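Local coordinates for protein alpha-1,4-endofucoidanase (Mariniflexile fucanivorans, PDB 6DLH) that cleaves alpha-1,4 linkages within fucoidan as an endo-acting, retaining glycoside hydrolase of family 107, with probable immunoglobulin-like domains appended, at residues Tyr656-Gly661 / Trp693-Thr698; Thr673-Ser678 / Thr710-Asp715. All blocks are in the same frame, centred on the assembly; numbering follows the deposited sequence.

Interaction 1: residues Tyr656-Gly661 / Trp693-Thr698; sequences YTLQLG and WKLSGT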
loop_
_atom_site.group_PDB
_atom_site.type_symbol
_atom_site.label_atom_id
_atom_site.label_comp_id
_atom_site.label_asym_id
_atom_site.label_seq_id
_atom_site.Cartn_x
_atom_site.Cartn_y
_atom_site.Cartn_z
ATOM N N TYR A 656 -23.462 -21.787 20.307
ATOM C CA TYR A 656 -23.347 -20.365 20.595
ATOM C C TYR A 656 -22.201 -20.137 21.577
ATOM O O TYR A 656 -22.145 -20.781 22.623
ATOM C CB TYR A 656 -24.645 -19.820 21.190
ATOM C CG TYR A 656 -24.782 -18.321 21.115
ATOM C CD1 TYR A 656 -24.071 -17.487 21.967
ATOM C CD2 TYR A 656 -25.633 -17.735 20.195
ATOM C CE1 TYR A 656 -24.204 -16.109 21.906
ATOM C CE2 TYR A 656 -25.778 -16.359 20.118
ATOM C CZ TYR A 656 -25.061 -15.542 20.976
ATOM O OH TYR A 656 -25.211 -14.187 20.902
ATOM N N THR A 657 -21.301 -19.205 21.230
ATOM C CA THR A 657 -20.123 -18.938 22.041
ATOM C C THR A 657 -20.327 -17.651 22.838
ATOM O O THR A 657 -20.611 -16.596 22.269
ATOM C CB THR A 657 -18.837 -18.973 21.198
ATOM O OG1 THR A 657 -18.587 -20.313 20.771
ATOM C CG2 THR A 657 -17.621 -18.478 21.949
ATOM N N LEU A 658 -20.204 -17.767 24.168
ATOM C CA LEU A 658 -20.171 -16.615 25.052
ATOM C C LEU A 658 -18.736 -16.102 25.123
ATOM O O LEU A 658 -17.797 -16.891 25.260
ATOM C CB LEU A 658 -20.678 -17.018 26.441
ATOM C CG LEU A 658 -22.144 -17.453 26.531
ATOM C CD1 LEU A 658 -22.500 -17.838 27.962
ATOM C CD2 LEU A 658 -23.087 -16.377 26.011
ATOM N N GLN A 659 -18.592 -14.775 25.037
ATOM C CA GLN A 659 -17.306 -14.135 24.812
ATOM C C GLN A 659 -17.038 -13.096 25.901
ATOM O O GLN A 659 -17.843 -12.187 26.110
ATOM C CB GLN A 659 -17.314 -13.469 23.434
ATOM C CG GLN A 659 -15.938 -13.032 22.947
ATOM C CD GLN A 659 -15.238 -14.125 22.177
ATOM O OE1 GLN A 659 -15.806 -14.734 21.270
ATOM N NE2 GLN A 659 -13.988 -14.378 22.533
ATOM N N LEU A 660 -15.893 -13.245 26.582
ATOM C CA LEU A 660 -15.406 -12.237 27.512
ATOM C C LEU A 660 -15.246 -10.931 26.745
ATOM O O LEU A 660 -14.534 -10.881 25.745
ATOM C CB LEU A 660 -14.068 -12.691 28.109
ATOM C CG LEU A 660 -13.368 -11.700 29.042
ATOM C CD1 LEU A 660 -14.119 -11.552 30.358
ATOM C CD2 LEU A 660 -11.931 -12.126 29.310
ATOM N N GLY A 661 -15.952 -9.895 27.204
ATOM C CA GLY A 661 -15.860 -8.580 26.593
ATOM C C GLY A 661 -17.090 -8.268 25.753
ATOM O O GLY A 661 -17.331 -7.111 25.425
ATOM N N TRP A 693 -16.732 -19.371 26.229
ATOM C CA TRP A 693 -17.425 -20.566 26.692
ATOM C C TRP A 693 -18.501 -20.941 25.676
ATOM O O TRP A 693 -19.262 -20.080 25.235
ATOM C CB TRP A 693 -18.029 -20.333 28.089
ATOM C CG TRP A 693 -17.014 -20.129 29.174
ATOM C CD1 TRP A 693 -16.183 -19.055 29.328
ATOM C CD2 TRP A 693 -16.717 -21.020 30.268
ATOM N NE1 TRP A 693 -15.385 -19.218 30.428
ATOM C CE2 TRP A 693 -15.690 -20.414 31.028
ATOM C CE3 TRP A 693 -17.212 -22.263 30.681
ATOM C CZ2 TRP A 693 -15.152 -21.014 32.166
ATOM C CZ3 TRP A 693 -16.675 -22.861 31.802
ATOM C CH2 TRP A 693 -15.659 -22.241 32.534
ATOM N N LYS A 694 -18.560 -22.228 25.303
ATOM C CA LYS A 694 -19.487 -22.667 24.268
ATOM C C LYS A 694 -20.708 -23.357 24.876
ATOM O O LYS A 694 -20.586 -24.319 25.635
ATOM C CB LYS A 694 -18.802 -23.561 23.227
ATOM C CG LYS A 694 -19.693 -24.003 22.068
ATOM C CD LYS A 694 -18.970 -24.750 20.964
ATOM C CE LYS A 694 -18.689 -26.203 21.284
ATOM N NZ LYS A 694 -17.834 -26.829 20.247
ATOM N N LEU A 695 -21.886 -22.843 24.508
ATOM C CA LEU A 695 -23.162 -23.472 24.795
ATOM C C LEU A 695 -23.516 -24.386 23.629
ATOM O O LEU A 695 -23.630 -23.926 22.493
ATOM C CB LEU A 695 -24.225 -22.380 24.946
ATOM C CG LEU A 695 -24.049 -21.442 26.139
ATOM C CD1 LEU A 695 -24.843 -20.160 25.939
ATOM C CD2 LEU A 695 -24.458 -22.131 27.431
ATOM N N SER A 696 -23.689 -25.679 23.918
ATOM C CA SER A 696 -24.027 -26.624 22.868
ATOM C C SER A 696 -25.031 -27.664 23.359
ATOM O O SER A 696 -25.301 -27.780 24.555
ATOM C CB SER A 696 -22.791 -27.263 22.297
ATOM O OG SER A 696 -21.989 -27.812 23.328
ATOM N N GLY A 697 -25.571 -28.415 22.397
ATOM C CA GLY A 697 -26.531 -29.473 22.646
ATOM C C GLY A 697 -27.526 -29.552 21.497
ATOM O O GLY A 697 -27.568 -28.658 20.656
ATOM N N THR A 698 -28.326 -30.621 21.479
ATOM C CA THR A 698 -29.307 -30.797 20.422
ATOM C C THR A 698 -30.709 -30.773 21.021
ATOM O O THR A 698 -31.064 -31.647 21.808
ATOM C CB THR A 698 -29.010 -32.045 19.578
ATOM O OG1 THR A 698 -27.638 -31.971 19.187
ATOM C CG2 THR A 698 -29.886 -32.144 18.349
#

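Interaction 2: residues Thr673-Ser678 / Thr710-Asp715; sequences TITKTS and TFNLSD. With CA (calcium ion), chain F.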
loop_
_atom_site.group_PDB
_atom_site.type_symbol
_atom_site.label_atom_id
_atom_site.label_comp_id
_atom_site.label_asym_id
_atom_site.label_seq_id
_atom_site.Cartn_x
_atom_site.Cartn_y
_atom_site.Cartn_z
ATOM N N THR A 673 -15.322 -18.355 35.858
ATOM C CA THR A 673 -15.945 -19.655 35.663
ATOM C C THR A 673 -17.438 -19.437 35.426
ATOM O O THR A 673 -18.053 -18.612 36.092
ATOM C CB THR A 673 -15.673 -20.589 36.852
ATOM O OG1 THR A 673 -14.267 -20.653 37.100
ATOM C CG2 THR A 673 -16.210 -21.991 36.651
ATOM N N ILE A 674 -17.993 -20.145 34.436
ATOM C CA ILE A 674 -19.431 -20.188 34.219
ATOM C C ILE A 674 -19.909 -21.614 34.495
ATOM O O ILE A 674 -19.443 -22.579 33.887
ATOM C CB ILE A 674 -19.831 -19.670 32.818
ATOM C CG1 ILE A 674 -19.264 -18.273 32.547
ATOM C CG2 ILE A 674 -21.343 -19.702 32.634
ATOM C CD1 ILE A 674 -19.697 -17.664 31.234
ATOM N N THR A 675 -20.813 -21.727 35.472
ATOM C CA THR A 675 -21.473 -22.979 35.800
ATOM C C THR A 675 -22.969 -22.812 35.543
ATOM O O THR A 675 -23.510 -21.718 35.671
ATOM C CB THR A 675 -21.168 -23.399 37.244
ATOM O OG1 THR A 675 -21.626 -22.330 38.069
ATOM C CG2 THR A 675 -19.694 -23.633 37.499
ATOM N N LYS A 676 -23.615 -23.902 35.126
ATOM C CA LYS A 676 -25.051 -23.902 34.922
ATOM C C LYS A 676 -25.706 -24.120 36.281
ATOM O O LYS A 676 -25.179 -24.875 37.101
ATOM C CB LYS A 676 -25.448 -25.015 33.952
ATOM C CG LYS A 676 -26.892 -24.983 33.472
ATOM C CD LYS A 676 -27.273 -26.272 32.779
ATOM C CE LYS A 676 -28.625 -26.219 32.101
ATOM N NZ LYS A 676 -28.920 -27.506 31.429
ATOM N N THR A 677 -26.850 -23.453 36.494
ATOM C CA THR A 677 -27.557 -23.519 37.761
ATOM C C THR A 677 -29.010 -23.967 37.576
ATOM O O THR A 677 -29.601 -24.474 38.527
ATOM C CB THR A 677 -27.377 -22.238 38.589
ATOM O OG1 THR A 677 -27.855 -21.145 37.804
ATOM C CG2 THR A 677 -25.948 -22.007 39.044
ATOM N N SER A 678 -29.583 -23.797 36.373
ATOM C CA SER A 678 -30.912 -24.337 36.103
ATOM C C SER A 678 -31.263 -24.272 34.617
ATOM O O SER A 678 -30.565 -23.620 33.841
ATOM C CB SER A 678 -31.974 -23.671 36.945
ATOM O OG SER A 678 -32.329 -22.408 36.407
ATOM N N THR A 710 -30.247 -20.549 33.654
ATOM C CA THR A 710 -29.523 -19.621 34.506
ATOM C C THR A 710 -28.068 -20.079 34.608
ATOM O O THR A 710 -27.789 -21.276 34.682
ATOM C CB THR A 710 -30.232 -19.405 35.857
ATOM O OG1 THR A 710 -30.081 -20.576 36.663
ATOM C CG2 THR A 710 -31.702 -19.063 35.720
ATOM N N PHE A 711 -27.150 -19.108 34.604
ATOM C CA PHE A 711 -25.728 -19.404 34.627
ATOM C C PHE A 711 -25.040 -18.515 35.656
ATOM O O PHE A 711 -25.408 -17.359 35.840
ATOM C CB PHE A 711 -25.113 -19.265 33.226
ATOM C CG PHE A 711 -25.470 -20.376 32.265
ATOM C CD1 PHE A 711 -26.599 -20.292 31.460
ATOM C CD2 PHE A 711 -24.684 -21.519 32.171
ATOM C CE1 PHE A 711 -26.926 -21.314 30.581
ATOM C CE2 PHE A 711 -25.017 -22.545 31.295
ATOM C CZ PHE A 711 -26.141 -22.442 30.503
ATOM N N ASN A 712 -24.028 -19.072 36.320
ATOM C CA ASN A 712 -23.354 -18.337 37.372
ATOM C C ASN A 712 -21.915 -18.049 36.958
ATOM O O ASN A 712 -21.225 -18.922 36.434
ATOM C CB ASN A 712 -23.524 -18.992 38.748
ATOM C CG ASN A 712 -22.787 -18.244 39.839
ATOM O OD1 ASN A 712 -23.372 -17.417 40.537
ATOM N ND2 ASN A 712 -21.494 -18.500 39.969
ATOM N N LEU A 713 -21.490 -16.811 37.239
ATOM C CA LEU A 713 -20.202 -16.265 36.857
ATOM C C LEU A 713 -19.493 -15.788 38.127
ATOM O O LEU A 713 -19.956 -14.847 38.766
ATOM C CB LEU A 713 -20.530 -15.116 35.897
ATOM C CG LEU A 713 -19.367 -14.312 35.324
ATOM C CD1 LEU A 713 -18.491 -15.170 34.418
ATOM C CD2 LEU A 713 -19.908 -13.112 34.564
ATOM N N SER A 714 -18.367 -16.424 38.489
ATOM C CA SER A 714 -18.004 -16.480 39.901
ATOM C C SER A 714 -16.657 -15.850 40.265
ATOM O O SER A 714 -16.478 -15.465 41.418
ATOM C CB SER A 714 -18.114 -17.883 40.446
ATOM O OG SER A 714 -16.969 -18.655 40.107
ATOM N N ASP A 715 -15.705 -15.783 39.324
ATOM C CA ASP A 715 -14.311 -15.489 39.651
ATOM C C ASP A 715 -13.857 -16.309 40.865
ATOM O O ASP A 715 -14.054 -17.523 40.901
ATOM C CB ASP A 715 -13.977 -13.987 39.637
ATOM C CG ASP A 715 -14.323 -13.165 40.875
ATOM O OD1 ASP A 715 -14.499 -13.751 41.957
ATOM O OD2 ASP A 715 -14.385 -11.924 40.749
HETATM CA CA CA F . -13.370 -9.882 40.259
#

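Interaction 1: residues Tyr656-Gly661 / Trp693-Thr698
Leu658 and Trp693 form a hydrogen-bonded antiparallel pair, and the side chain of Leu658 starts out beside that backbone link. Its CB lies 3.6 Å from Trp693 O, the same oxygen that accepts the amide of Leu658, with Leu658 N to Trp693 O at 2.7 Å; Trp693 N returns a bond to Leu658 O at 2.9 Å. CG stands beside the backbone N and opposite the carbonyl carbon (chi1 -65°), which turns the branch toward Leu695, the next residue but one along the partner strand. There Leu658 CG comes 3.9 Å from Leu695 CD1. Leu658 CD1 lies equally near that methyl and CD2 slightly farther, so one methyl of Leu695 sits against the whole fork as the two leucines meet at a slant. In the three-stranded antiparallel sheet formed here, strand 693-697 runs between 656-659 and 684-689; the sheet is one half of a beta sandwich consistent with an immunoglobulin-like fold. Tyr656, Leu658, Trp693 and Leu695 share one face of this sheet; Leu658 also packs on Leu643, and Leu695 on Leu645, both from strand 642-649 of the other sheet. With only the CB of an alanine here in place of Leu658, the CD1 methyl of Leu695 would probably lose its apolar neighbour on the facing strand, opening a gap toward Leu643. Tyr656 and Leu695 exchange a second pair of backbone bonds, the shorter from Leu695 N to Tyr656 O at 2.8 Å. Between these two hydrogen-bonded pairs stands the non-hydrogen-bonded pair Thr657-Lys694, whose side chains occupy the more exposed face. Thr657 OG1 lies 4.1 Å from Lys694 CG, a loose contact with the aliphatic base of the lysine. Thr657 CA also approaches Trp693 O at 3.5 Å in a CA-H...O contact.

Interaction 2: residues Thr673-Ser678 / Thr710-Asp715
Thr710 OG1 is gripped by two hydroxyls from adjacent residues of the facing strand, Thr677 OG1 at 2.6 Å and Ser678 OG at 2.9 Å. All three oxygens occupy the position between backbone N and carbonyl carbon; for Thr710 (chi1 72°) this brings OG1 within reach of both partners. The side chains of Thr677 and Thr710 meet at about a right angle. Two successive residues face one here because the register slips by a residue, and the backbone bonds follow suit: Thr677 N donates to Thr710 O at 3.0 Å, and Thr710 N donates to Ser678 O from well above that carbonyl's plane. Thr677 to Ser678 opposite Thr710 is thus a classic beta bulge.

Past the bulge the pairing becomes regular. Thr675 and Asn712 exchange backbone bonds, that from Asn712 N to Thr675 O being nearly straight (170° at the hydrogen), while their side chains lie side by side. On the other face, where Ile674, Phe711 and Leu713 are buried, Lys676 CB rests 3.7 Å from Phe711 CE2, approaching the ring at a slant. The extended lysine chain carries NZ onward to the carbonyl oxygens of Pro680 and Leu683. Ile674 CG2 comes 3.8 Å from Phe711 CD2, the two side chains crossing almost perpendicularly, and Ile674 CG1 meets Leu713 CD1 at 3.7 Å. Ile685 of strand 684-689 packs on both Ile674 and Phe711.

Beyond Leu713 the strand gives way to a loop in which Ser714 N bonds Thr673 O, and the carboxylate of Asp715 binds calcium through OD2 at 2.3 Å. Its other oxygen, OD1, accepts the amide of Thr717. Gly634 O, Asp666, Glu668 and Asp670 complete this metal site, set in the loops at one end of a two-sheet beta sandwich.

Both interactions lie in the last beta sandwich of the modelled chain, their centres about 13 Å apart, each on one of its two sheets. Interaction 1 joins two strands of the three-stranded sheet; interaction 2 pairs the edge strand 674-678 with 705-713 in the four-stranded one. Their segments alternate along the chain, 656-661, 673-678, 693-698 and 710-715, so the chain passes from sheet to sheet. Leu695 CD2 meets Phe711 CZ at 3.5 Å, and the Trp693 ring reaches Thr673 and Ile674, tying the sheets together in a shared core. Both contacts thus belong to a C-terminal accessory part, separate from the seven-stranded parallel sheet of the N-terminal part.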